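Local structure of probable sugar ABC transporter, sugar-binding protein (Streptococcus pneumoniae, 2W7Y) at residues I208-T213 with V276-V281; G160-K165 with W282-M287; K65-H70 with V75-T80. The protein probably serves as the extracellular sugar-binding component of an ABC transporter, and binds the blood group A-trisaccharide between its two lobes. All coordinates share one frame; numbering follows the deposited sequence.

Contact 3 closes first along the chain: helix 54-69 turns through a short connection into edge strand 76-81, closing a short helix-to-strand loop in one lobe. The other two belong to the far lobe, their centres about 34 to 36 Å away. Contact 2 opens at 160-165 and closes only at 282-287; contact 1, joining 208-213 to 276-281, opens and closes within that interval, so the pair nest rather than cross. They also touch, since F277 N lies 2.7 Å from W162 O in a probable hydrogen bond between neighbouring antiparallel strands. Together they tie helix 207-215, this sheet and helix 284-287 to the sugar site.

Contact 1: residues I208-T213 with V276-V281; sequences IRLFNT and VFFNGV. With A2G (2-acetamido-2-deoxy-alpha-D-galactopyranose), chain C.
R209 and F278 touch only loosely through their side-chain carbons, yet their segments are joined by a bridge of two waters and a sugar, with no direct hydrogen bond between them. R209 NE gives its hydrogen to water 1 at 2.9 Å. That water in turn donates to F278 O, 2.7 Å away, and thereby serves a buried carbonyl. On the same guanidinium, NH2 donates to A2G O7 of the acetamido group at 2.9 Å, in a fairly straight bond of 163°. Water 1 and O7 both lie at the edge of the guanidinium, in its plane. NH2 also holds water 2, which donates to N279 OD1 and reaches O4 and, at longer range, O5 of the sugar. The chain of R209 bends at chi2 (-61°), which brings the charged end from the helix toward the ligand. As in solute-binding proteins generally, the sugar lies in the cleft between two lobes; on this side, polar side chains from a helix and a loop converge on it. R209 arrives from helix 207-215, whereas N279 comes from the loop after strand 276-277 and donates from ND2 to A2G O6 at 2.9 Å. That loop bends at once, F278 being the centre of an inverse gamma turn. Behind the polar layer the contact is apolar. L210 crosses F278 at about a right angle and lays CG over one face of the ring, 4.2 Å from its centroid, in a CH-pi contact. The nearest approach of this pair is L210 CD2 to F278 CZ, 3.6 Å, and F201 meets F278 edge-to-face. One turn along the helix, T213 OG1 donates to R209 O at 2.7 Å, and T213 N bonds to the same carbonyl.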
loop_
_atom_site.group_PDB
_atom_site.type_symbol
_atom_site.label_atom_id
_atom_site.label_comp_id
_atom_site.label_asym_id
_atom_site.label_seq_id
_atom_site.Cartn_x
_atom_site.Cartn_y
_atom_site.Cartn_z
ATOM N N ILE A 208 -5.297 5.399 -8.303
ATOM C CA ILE A 208 -6.298 4.709 -7.482
ATOM C C ILE A 208 -6.318 5.245 -6.047
ATOM O O ILE A 208 -7.325 5.127 -5.352
ATOM C CB ILE A 208 -6.144 3.151 -7.515
ATOM C CG1 ILE A 208 -7.452 2.465 -7.085
ATOM C CG2 ILE A 208 -4.943 2.691 -6.670
ATOM C CD1 ILE A 208 -7.462 0.952 -7.223
ATOM N N ARG A 209 -5.205 5.845 -5.622
ATOM C CA ARG A 209 -5.100 6.467 -4.303
ATOM C C ARG A 209 -5.945 7.737 -4.239
ATOM O O ARG A 209 -6.433 8.112 -3.168
ATOM C CB ARG A 209 -3.640 6.791 -3.942
ATOM C CG ARG A 209 -2.595 5.768 -4.373
ATOM C CD ARG A 209 -2.816 4.394 -3.749
ATOM N NE ARG A 209 -1.669 3.515 -3.971
ATOM C CZ ARG A 209 -1.658 2.210 -3.722
ATOM N NH1 ARG A 209 -2.737 1.608 -3.236
ATOM N NH2 ARG A 209 -0.560 1.508 -3.958
ATOM N N LEU A 210 -6.102 8.398 -5.385
ATOM C CA LEU A 210 -7.015 9.536 -5.507
ATOM C C LEU A 210 -8.478 9.095 -5.472
ATOM O O LEU A 210 -9.298 9.734 -4.815
ATOM C CB LEU A 210 -6.727 10.346 -6.774
ATOM C CG LEU A 210 -5.465 11.222 -6.823
ATOM C CD1 LEU A 210 -5.314 11.855 -8.197
ATOM C CD2 LEU A 210 -5.481 12.293 -5.739
ATOM N N PHE A 211 -8.794 8.005 -6.174
ATOM C CA PHE A 211 -10.137 7.407 -6.150
ATOM C C PHE A 211 -10.498 6.893 -4.752
ATOM O O PHE A 211 -11.591 7.162 -4.251
ATOM C CB PHE A 211 -10.252 6.274 -7.182
ATOM C CG PHE A 211 -11.568 5.522 -7.130
ATOM C CD1 PHE A 211 -12.718 6.052 -7.717
ATOM C CD2 PHE A 211 -11.653 4.279 -6.502
ATOM C CE1 PHE A 211 -13.938 5.356 -7.668
ATOM C CE2 PHE A 211 -12.860 3.577 -6.451
ATOM C CZ PHE A 211 -14.005 4.114 -7.035
ATOM N N ASN A 212 -9.572 6.154 -4.146
ATOM C CA ASN A 212 -9.731 5.580 -2.814
ATOM C C ASN A 212 -10.083 6.631 -1.768
ATOM O O ASN A 212 -10.958 6.413 -0.922
ATOM C CB ASN A 212 -8.425 4.889 -2.404
ATOM C CG ASN A 212 -8.634 3.705 -1.467
ATOM O OD1 ASN A 212 -7.885 2.735 -1.531
ATOM N ND2 ASN A 212 -9.626 3.784 -0.586
ATOM N N THR A 213 -9.400 7.772 -1.841
ATOM C CA THR A 213 -9.550 8.825 -0.842
ATOM C C THR A 213 -10.718 9.774 -1.108
ATOM O O THR A 213 -11.322 10.277 -0.158
ATOM C CB THR A 213 -8.234 9.614 -0.616
ATOM O OG1 THR A 213 -7.706 10.077 -1.868
ATOM C CG2 THR A 213 -7.202 8.735 0.060
ATOM N N VAL A 276 3.704 16.390 -6.987
ATOM C CA VAL A 276 3.135 15.496 -5.982
ATOM C C VAL A 276 3.372 14.014 -6.319
ATOM O O VAL A 276 3.478 13.632 -7.487
ATOM C CB VAL A 276 1.631 15.833 -5.684
ATOM C CG1 VAL A 276 0.874 16.074 -6.951
ATOM C CG2 VAL A 276 0.957 14.745 -4.839
ATOM N N PHE A 277 3.480 13.202 -5.270
ATOM C CA PHE A 277 3.806 11.786 -5.383
ATOM C C PHE A 277 2.924 11.002 -4.430
ATOM O O PHE A 277 3.057 11.117 -3.214
ATOM C CB PHE A 277 5.291 11.575 -5.055
ATOM C CG PHE A 277 5.770 10.155 -5.201
ATOM C CD1 PHE A 277 5.455 9.400 -6.328
ATOM C CD2 PHE A 277 6.576 9.587 -4.223
ATOM C CE1 PHE A 277 5.915 8.093 -6.462
ATOM C CE2 PHE A 277 7.045 8.284 -4.348
ATOM C CZ PHE A 277 6.712 7.533 -5.470
ATOM N N PHE A 278 2.010 10.218 -4.989
ATOM C CA PHE A 278 1.096 9.418 -4.186
ATOM C C PHE A 278 1.738 8.085 -3.799
ATOM O O PHE A 278 1.640 7.095 -4.531
ATOM C CB PHE A 278 -0.241 9.202 -4.919
ATOM C CG PHE A 278 -0.851 10.470 -5.464
ATOM C CD1 PHE A 278 -1.359 11.440 -4.607
ATOM C CD2 PHE A 278 -0.916 10.691 -6.834
ATOM C CE1 PHE A 278 -1.917 12.618 -5.102
ATOM C CE2 PHE A 278 -1.476 11.861 -7.339
ATOM C CZ PHE A 278 -1.973 12.832 -6.473
ATOM N N ASN A 279 2.421 8.084 -2.656
ATOM C CA ASN A 279 3.009 6.868 -2.094
ATOM C C ASN A 279 2.973 6.902 -0.564
ATOM O O ASN A 279 2.760 7.958 0.032
ATOM C CB ASN A 279 4.434 6.648 -2.612
ATOM C CG ASN A 279 4.864 5.186 -2.550
ATOM O OD1 ASN A 279 4.046 4.297 -2.305
ATOM N ND2 ASN A 279 6.153 4.934 -2.769
ATOM N N GLY A 280 3.168 5.739 0.058
ATOM C CA GLY A 280 3.051 5.601 1.508
ATOM C C GLY A 280 4.207 6.157 2.315
ATOM O O GLY A 280 5.162 6.697 1.757
ATOM N N VAL A 281 4.110 6.016 3.635
ATOM C CA VAL A 281 5.117 6.535 4.565
ATOM C C VAL A 281 6.483 5.872 4.374
ATOM O O VAL A 281 7.520 6.476 4.650
ATOM C CB VAL A 281 4.659 6.419 6.056
ATOM C CG1 VAL A 281 3.391 7.226 6.299
ATOM C CG2 VAL A 281 4.458 4.960 6.476
HETATM O O5 A2G C . 4.329 0.553 -2.632
HETATM C C1 A2G C . 3.578 -0.637 -2.270
HETATM C C2 A2G C . 2.728 -1.032 -3.467
HETATM N N2 A2G C . 1.967 -2.252 -3.197
HETATM C C3 A2G C . 3.637 -1.307 -4.672
HETATM O O3 A2G C . 2.863 -1.772 -5.779
HETATM C C4 A2G C . 4.442 -0.056 -5.032
HETATM O O4 A2G C . 3.563 0.991 -5.462
HETATM C C5 A2G C . 5.227 0.396 -3.794
HETATM C C6 A2G C . 5.993 1.693 -4.047
HETATM O O6 A2G C . 6.594 2.110 -2.820
HETATM C C7 A2G C . 0.651 -2.312 -3.366
HETATM O O7 A2G C . -0.054 -1.369 -3.727
HETATM C C8 A2G C . 0.043 -3.677 -3.057
HETATM O O HOH W 1 0.781 4.600 -5.170
HETATM O O HOH W 2 2.128 2.613 -3.874
#

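Contact 2: residues G160-K165 with W282-M287; sequences GLWYNK and WASGEM. With GAL (beta-D-galactopyranose), chain B; A2G (2-acetamido-2-deoxy-alpha-D-galactopyranose), chain C.
W162, set in strand 157-164 to which three other strands of the sheet pair antiparallel, supplies the whole of this segment's contact with A283, S284 and M287, and its core is a Met-aromatic packing. M287, a selenomethionine in this crystal, lies over one face of the indole: SE stands 4.2 Å from the centroid of the five-membered ring of W162, while CG makes a CH-pi contact with the six-membered ring. Bends at chi2 and chi3 of M287 let CG and SE cover both rings in turn. S284 OG comes instead at the edge of the indole, near its plane, 3.4 Å from W162 CH2, but its hydrogen-bond partner is V281 O. A283 CB sits obliquely, 3.7 Å from W162 NE1, whose own hydrogen goes to G280 O. This last bond ties the strand to the loop that leads into helix 284-287. Further along, N164 OD1 caps the start of helix 165-171 by accepting from I167 N. The same turn that presents A283 to W162 points W282 the other way, into the glycan pocket. There the galactose covers one face of the W282 indole, GAL C5 standing 3.5 Å from its plane toward the rim, while the indole edge meets the next sugar: W282 NE1 donates to A2G O6 at 2.9 Å with an N-H...O angle of 149°.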
loop_
_atom_site.group_PDB
_atom_site.type_symbol
_atom_site.label_atom_id
_atom_site.label_comp_id
_atom_site.label_asym_id
_atom_site.label_seq_id
_atom_site.Cartn_x
_atom_site.Cartn_y
_atom_site.Cartn_z
ATOM N N GLY A 160 -0.252 8.554 3.190
ATOM C CA GLY A 160 -0.692 9.886 2.791
ATOM C C GLY A 160 -0.152 10.162 1.399
ATOM O O GLY A 160 -0.269 9.326 0.500
ATOM N N LEU A 161 0.447 11.331 1.212
ATOM C CA LEU A 161 1.100 11.639 -0.056
ATOM C C LEU A 161 2.356 12.492 0.168
ATOM O O LEU A 161 2.663 12.863 1.308
ATOM C CB LEU A 161 0.094 12.257 -1.058
ATOM C CG LEU A 161 -0.304 13.737 -1.247
ATOM C CD1 LEU A 161 -1.779 13.837 -1.641
ATOM C CD2 LEU A 161 -0.042 14.633 -0.064
ATOM N N TRP A 162 3.086 12.774 -0.910
ATOM C CA TRP A 162 4.278 13.615 -0.833
ATOM C C TRP A 162 4.194 14.759 -1.831
ATOM O O TRP A 162 3.637 14.602 -2.915
ATOM C CB TRP A 162 5.547 12.792 -1.064
ATOM C CG TRP A 162 5.716 11.669 -0.077
ATOM C CD1 TRP A 162 5.232 10.396 -0.191
ATOM C CD2 TRP A 162 6.417 11.721 1.172
ATOM N NE1 TRP A 162 5.590 9.653 0.906
ATOM C CE2 TRP A 162 6.313 10.440 1.761
ATOM C CE3 TRP A 162 7.127 12.724 1.850
ATOM C CZ2 TRP A 162 6.892 10.136 3.002
ATOM C CZ3 TRP A 162 7.697 12.424 3.081
ATOM C CH2 TRP A 162 7.579 11.138 3.643
ATOM N N TYR A 163 4.743 15.912 -1.460
ATOM C CA TYR A 163 4.720 17.078 -2.336
ATOM C C TYR A 163 6.012 17.886 -2.256
ATOM O O TYR A 163 6.699 17.877 -1.228
ATOM C CB TYR A 163 3.498 17.959 -2.044
ATOM C CG TYR A 163 3.636 18.869 -0.842
ATOM C CD1 TYR A 163 3.494 18.372 0.454
ATOM C CD2 TYR A 163 3.892 20.234 -1.004
ATOM C CE1 TYR A 163 3.614 19.205 1.560
ATOM C CE2 TYR A 163 4.014 21.077 0.096
ATOM C CZ TYR A 163 3.877 20.556 1.374
ATOM O OH TYR A 163 3.994 21.382 2.461
ATOM N N ASN A 164 6.339 18.564 -3.354
ATOM C CA ASN A 164 7.500 19.442 -3.417
ATOM C C ASN A 164 7.126 20.853 -2.972
ATOM O O ASN A 164 6.390 21.558 -3.670
ATOM C CB ASN A 164 8.093 19.453 -4.832
ATOM C CG ASN A 164 9.458 20.124 -4.900
ATOM O OD1 ASN A 164 9.650 21.234 -4.406
ATOM N ND2 ASN A 164 10.412 19.451 -5.528
ATOM N N LYS A 165 7.644 21.255 -1.812
ATOM C CA LYS A 165 7.356 22.568 -1.218
ATOM C C LYS A 165 7.781 23.742 -2.106
ATOM O O LYS A 165 7.101 24.771 -2.144
ATOM C CB LYS A 165 8.007 22.696 0.164
ATOM C CG LYS A 165 7.540 21.664 1.190
ATOM C CD LYS A 165 8.232 21.855 2.540
ATOM C CE LYS A 165 9.676 21.370 2.502
ATOM N NZ LYS A 165 10.428 21.733 3.732
ATOM N N TRP A 282 6.462 4.634 3.880
ATOM C CA TRP A 282 7.662 3.836 3.644
ATOM C C TRP A 282 8.608 4.454 2.609
ATOM O O TRP A 282 9.750 4.018 2.475
ATOM C CB TRP A 282 7.264 2.416 3.229
ATOM C CG TRP A 282 6.334 2.371 2.039
ATOM C CD1 TRP A 282 6.693 2.377 0.722
ATOM C CD2 TRP A 282 4.899 2.316 2.064
ATOM N NE1 TRP A 282 5.576 2.325 -0.072
ATOM C CE2 TRP A 282 4.461 2.292 0.722
ATOM C CE3 TRP A 282 3.941 2.282 3.087
ATOM C CZ2 TRP A 282 3.108 2.228 0.378
ATOM C CZ3 TRP A 282 2.597 2.220 2.742
ATOM C CH2 TRP A 282 2.194 2.195 1.401
ATOM N N ALA A 283 8.129 5.473 1.895
ATOM C CA ALA A 283 8.927 6.207 0.908
ATOM C C ALA A 283 9.954 7.150 1.540
ATOM O O ALA A 283 10.819 7.689 0.847
ATOM C CB ALA A 283 8.015 6.983 -0.034
ATOM N N SER A 284 9.853 7.326 2.856
ATOM C CA SER A 284 10.647 8.295 3.620
ATOM C C SER A 284 12.158 8.238 3.410
ATOM O O SER A 284 12.806 9.282 3.327
ATOM C CB SER A 284 10.332 8.166 5.107
ATOM O OG SER A 284 9.020 8.606 5.366
ATOM N N GLY A 285 12.711 7.029 3.336
ATOM C CA GLY A 285 14.145 6.837 3.116
ATOM C C GLY A 285 14.648 7.372 1.787
ATOM O O GLY A 285 15.784 7.847 1.689
ATOM N N GLU A 286 13.803 7.282 0.763
ATOM C CA GLU A 286 14.121 7.805 -0.566
ATOM C C GLU A 286 13.824 9.296 -0.632
ATOM O O GLU A 286 14.406 10.031 -1.431
ATOM C CB GLU A 286 13.305 7.073 -1.638
ATOM C CG GLU A 286 13.679 5.610 -1.827
ATOM C CD GLU A 286 15.072 5.434 -2.388
ATOM O OE1 GLU A 286 15.898 4.761 -1.730
ATOM O OE2 GLU A 286 15.345 5.976 -3.483
HETATM N N MSE A 287 12.922 9.733 0.237
HETATM C CA MSE A 287 12.419 11.095 0.213
HETATM C C MSE A 287 13.302 12.071 0.996
HETATM O O MSE A 287 13.469 13.223 0.588
HETATM C CB MSE A 287 10.980 11.109 0.723
HETATM C CG MSE A 287 10.020 11.848 -0.181
HETATM SE SE MSE A 287 9.266 10.853 -1.687
HETATM C CE MSE A 287 10.832 10.434 -2.760
HETATM C C1 GAL B . 7.055 -2.349 0.728
HETATM C C2 GAL B . 6.199 -2.455 -0.535
HETATM C C3 GAL B . 5.106 -1.382 -0.542
HETATM C C4 GAL B . 4.351 -1.325 0.791
HETATM C C5 GAL B . 5.366 -1.194 1.935
HETATM C C6 GAL B . 4.736 -1.117 3.327
HETATM O O1 GAL B . 7.856 -3.504 0.833
HETATM O O2 GAL B . 7.048 -2.299 -1.653
HETATM O O3 GAL B . 4.222 -1.604 -1.617
HETATM O O4 GAL B . 3.564 -2.486 0.923
HETATM O O5 GAL B . 6.264 -2.287 1.896
HETATM O O6 GAL B . 5.652 -0.499 4.213
HETATM O O5 A2G C . 4.329 0.553 -2.632
HETATM C C1 A2G C . 3.578 -0.637 -2.270
HETATM C C2 A2G C . 2.728 -1.032 -3.467
HETATM N N2 A2G C . 1.967 -2.252 -3.197
HETATM C C3 A2G C . 3.637 -1.307 -4.672
HETATM O O3 A2G C . 2.863 -1.772 -5.779
HETATM C C4 A2G C . 4.442 -0.056 -5.032
HETATM O O4 A2G C . 3.563 0.991 -5.462
HETATM C C5 A2G C . 5.227 0.396 -3.794
HETATM C C6 A2G C . 5.993 1.693 -4.047
HETATM O O6 A2G C . 6.594 2.110 -2.820
HETATM C C7 A2G C . 0.651 -2.312 -3.366
HETATM O O7 A2G C . -0.054 -1.369 -3.727
HETATM C C8 A2G C . 0.043 -3.677 -3.057
#

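Contact 3: residues K65-H70 with V75-T80; sequences KFAEEH and VEFKPT
H70 N donates to A67 O at 3.2 Å, a bond back to the carbonyl three residues earlier, and both residues help to cover the strand that follows. The imidazole of H70 folds back over F66, with CD2 3.4 Å above the centre of that phenyl ring. F66 is thus covered on a face from its own segment, and it offers its edge to F77. The two phenyl rings form a T-shaped pair, with centroids 4.8 Å apart and planes at 73°. F66 does the edge-on touching: its CD2 comes within 3.6 Å of F77 CG, toward the rim of the F77 face. In each residue CG lies opposite the backbone N (chi1 175° in F66, -174° in F77), which throws both rings into the gap between helix and strand. A67 fits beside them, its CB near the plane of the F77 ring and 3.9 Å from F77 CB. So small a side chain lets the backbones draw together, their closest CA atoms being those of A67 and F77, 5.0 Å apart. This is the second half of a beta-alpha-beta crossover: strand 39-44 leads through helix 54-69 into strand 76-81, which pairs parallel to 39-44 as an outermost strand. F328 of helix 319-332 meets both phenyl rings, while F42, on the neighbouring strand 39-44, brings its ring against F77.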
loop_
_atom_site.group_PDB
_atom_site.type_symbol
_atom_site.label_atom_id
_atom_site.label_comp_id
_atom_site.label_asym_id
_atom_site.label_seq_id
_atom_site.Cartn_x
_atom_site.Cartn_y
_atom_site.Cartn_z
ATOM N N LYS A 65 18.858 -14.536 9.151
ATOM C CA LYS A 65 19.141 -14.529 10.580
ATOM C C LYS A 65 18.142 -15.432 11.314
ATOM O O LYS A 65 18.498 -16.100 12.291
ATOM C CB LYS A 65 19.094 -13.084 11.087
ATOM C CG LYS A 65 18.894 -12.865 12.577
ATOM C CD LYS A 65 18.998 -11.370 12.864
ATOM C CE LYS A 65 17.990 -10.909 13.901
ATOM N NZ LYS A 65 17.888 -9.420 13.939
ATOM N N PHE A 66 16.899 -15.448 10.829
ATOM C CA PHE A 66 15.885 -16.405 11.282
ATOM C C PHE A 66 16.283 -17.833 10.894
ATOM O O PHE A 66 16.113 -18.762 11.681
ATOM C CB PHE A 66 14.504 -16.057 10.701
ATOM C CG PHE A 66 13.430 -17.068 11.021
ATOM C CD1 PHE A 66 12.672 -16.954 12.181
ATOM C CD2 PHE A 66 13.173 -18.131 10.159
ATOM C CE1 PHE A 66 11.683 -17.878 12.482
ATOM C CE2 PHE A 66 12.183 -19.068 10.456
ATOM C CZ PHE A 66 11.438 -18.939 11.617
ATOM N N ALA A 67 16.811 -17.993 9.681
ATOM C CA ALA A 67 17.255 -19.293 9.180
ATOM C C ALA A 67 18.368 -19.904 10.039
ATOM O O ALA A 67 18.342 -21.101 10.334
ATOM C CB ALA A 67 17.695 -19.176 7.730
ATOM N N GLU A 68 19.332 -19.075 10.441
ATOM C CA GLU A 68 20.449 -19.506 11.288
ATOM C C GLU A 68 20.004 -19.797 12.724
ATOM O O GLU A 68 20.605 -20.618 13.422
ATOM C CB GLU A 68 21.569 -18.458 11.280
ATOM C CG GLU A 68 22.320 -18.341 9.952
ATOM C CD GLU A 68 23.022 -19.630 9.542
ATOM O OE1 GLU A 68 23.808 -20.176 10.354
ATOM O OE2 GLU A 68 22.788 -20.095 8.401
ATOM N N GLU A 69 18.942 -19.112 13.141
ATOM C CA GLU A 69 18.308 -19.291 14.443
ATOM C C GLU A 69 17.631 -20.659 14.534
ATOM O O GLU A 69 17.407 -21.179 15.630
ATOM C CB GLU A 69 17.261 -18.193 14.619
ATOM C CG GLU A 69 16.966 -17.755 16.031
ATOM C CD GLU A 69 16.027 -16.564 16.050
ATOM O OE1 GLU A 69 16.502 -15.437 16.312
ATOM O OE2 GLU A 69 14.817 -16.747 15.771
ATOM N N HIS A 70 17.310 -21.232 13.374
ATOM C CA HIS A 70 16.614 -22.517 13.286
ATOM C C HIS A 70 17.421 -23.554 12.496
ATOM O O HIS A 70 16.954 -24.108 11.499
ATOM C CB HIS A 70 15.212 -22.315 12.687
ATOM C CG HIS A 70 14.319 -21.466 13.536
ATOM N ND1 HIS A 70 13.566 -21.982 14.568
ATOM C CD2 HIS A 70 14.085 -20.132 13.530
ATOM C CE1 HIS A 70 12.898 -21.005 15.154
ATOM N NE2 HIS A 70 13.192 -19.873 14.542
ATOM N N VAL A 75 13.715 -28.706 9.944
ATOM C CA VAL A 75 13.209 -27.992 8.770
ATOM C C VAL A 75 14.033 -26.724 8.561
ATOM O O VAL A 75 14.203 -25.930 9.490
ATOM C CB VAL A 75 11.703 -27.626 8.911
ATOM C CG1 VAL A 75 11.183 -26.947 7.642
ATOM C CG2 VAL A 75 10.864 -28.860 9.233
ATOM N N GLU A 76 14.551 -26.539 7.349
ATOM C CA GLU A 76 15.360 -25.358 7.055
ATOM C C GLU A 76 14.571 -24.260 6.339
ATOM O O GLU A 76 13.726 -24.528 5.483
ATOM C CB GLU A 76 16.651 -25.718 6.302
ATOM C CG GLU A 76 16.546 -25.775 4.783
ATOM C CD GLU A 76 17.905 -25.730 4.099
ATOM O OE1 GLU A 76 18.804 -26.505 4.497
ATOM O OE2 GLU A 76 18.072 -24.921 3.158
ATOM N N PHE A 77 14.862 -23.023 6.718
ATOM C CA PHE A 77 14.195 -21.852 6.181
ATOM C C PHE A 77 14.949 -21.355 4.950
ATOM O O PHE A 77 16.166 -21.147 4.996
ATOM C CB PHE A 77 14.123 -20.767 7.261
ATOM C CG PHE A 77 13.316 -19.563 6.868
ATOM C CD1 PHE A 77 11.925 -19.618 6.843
ATOM C CD2 PHE A 77 13.945 -18.371 6.536
ATOM C CE1 PHE A 77 11.178 -18.507 6.486
ATOM C CE2 PHE A 77 13.198 -17.252 6.179
ATOM C CZ PHE A 77 11.814 -17.326 6.160
ATOM N N LYS A 78 14.219 -21.183 3.849
ATOM C CA LYS A 78 14.813 -20.751 2.586
ATOM C C LYS A 78 14.120 -19.513 2.002
ATOM O O LYS A 78 13.072 -19.629 1.364
ATOM C CB LYS A 78 14.840 -21.905 1.571
ATOM C CG LYS A 78 15.516 -21.572 0.239
ATOM C CD LYS A 78 17.012 -21.341 0.406
ATOM C CE LYS A 78 17.647 -20.811 -0.868
ATOM N NZ LYS A 78 19.117 -20.618 -0.698
ATOM N N PRO A 79 14.707 -18.322 2.228
ATOM C CA PRO A 79 14.198 -17.110 1.601
ATOM C C PRO A 79 14.563 -17.062 0.112
ATOM O O PRO A 79 15.720 -17.295 -0.263
ATOM C CB PRO A 79 14.896 -15.980 2.373
ATOM C CG PRO A 79 15.640 -16.638 3.509
ATOM C CD PRO A 79 15.875 -18.048 3.084
ATOM N N THR A 80 13.563 -16.777 -0.717
ATOM C CA THR A 80 13.736 -16.680 -2.156
ATOM C C THR A 80 13.271 -15.302 -2.620
ATOM O O THR A 80 12.068 -15.026 -2.635
ATOM C CB THR A 80 12.958 -17.793 -2.901
ATOM O OG1 THR A 80 13.314 -19.073 -2.360
ATOM C CG2 THR A 80 13.278 -17.777 -4.387
#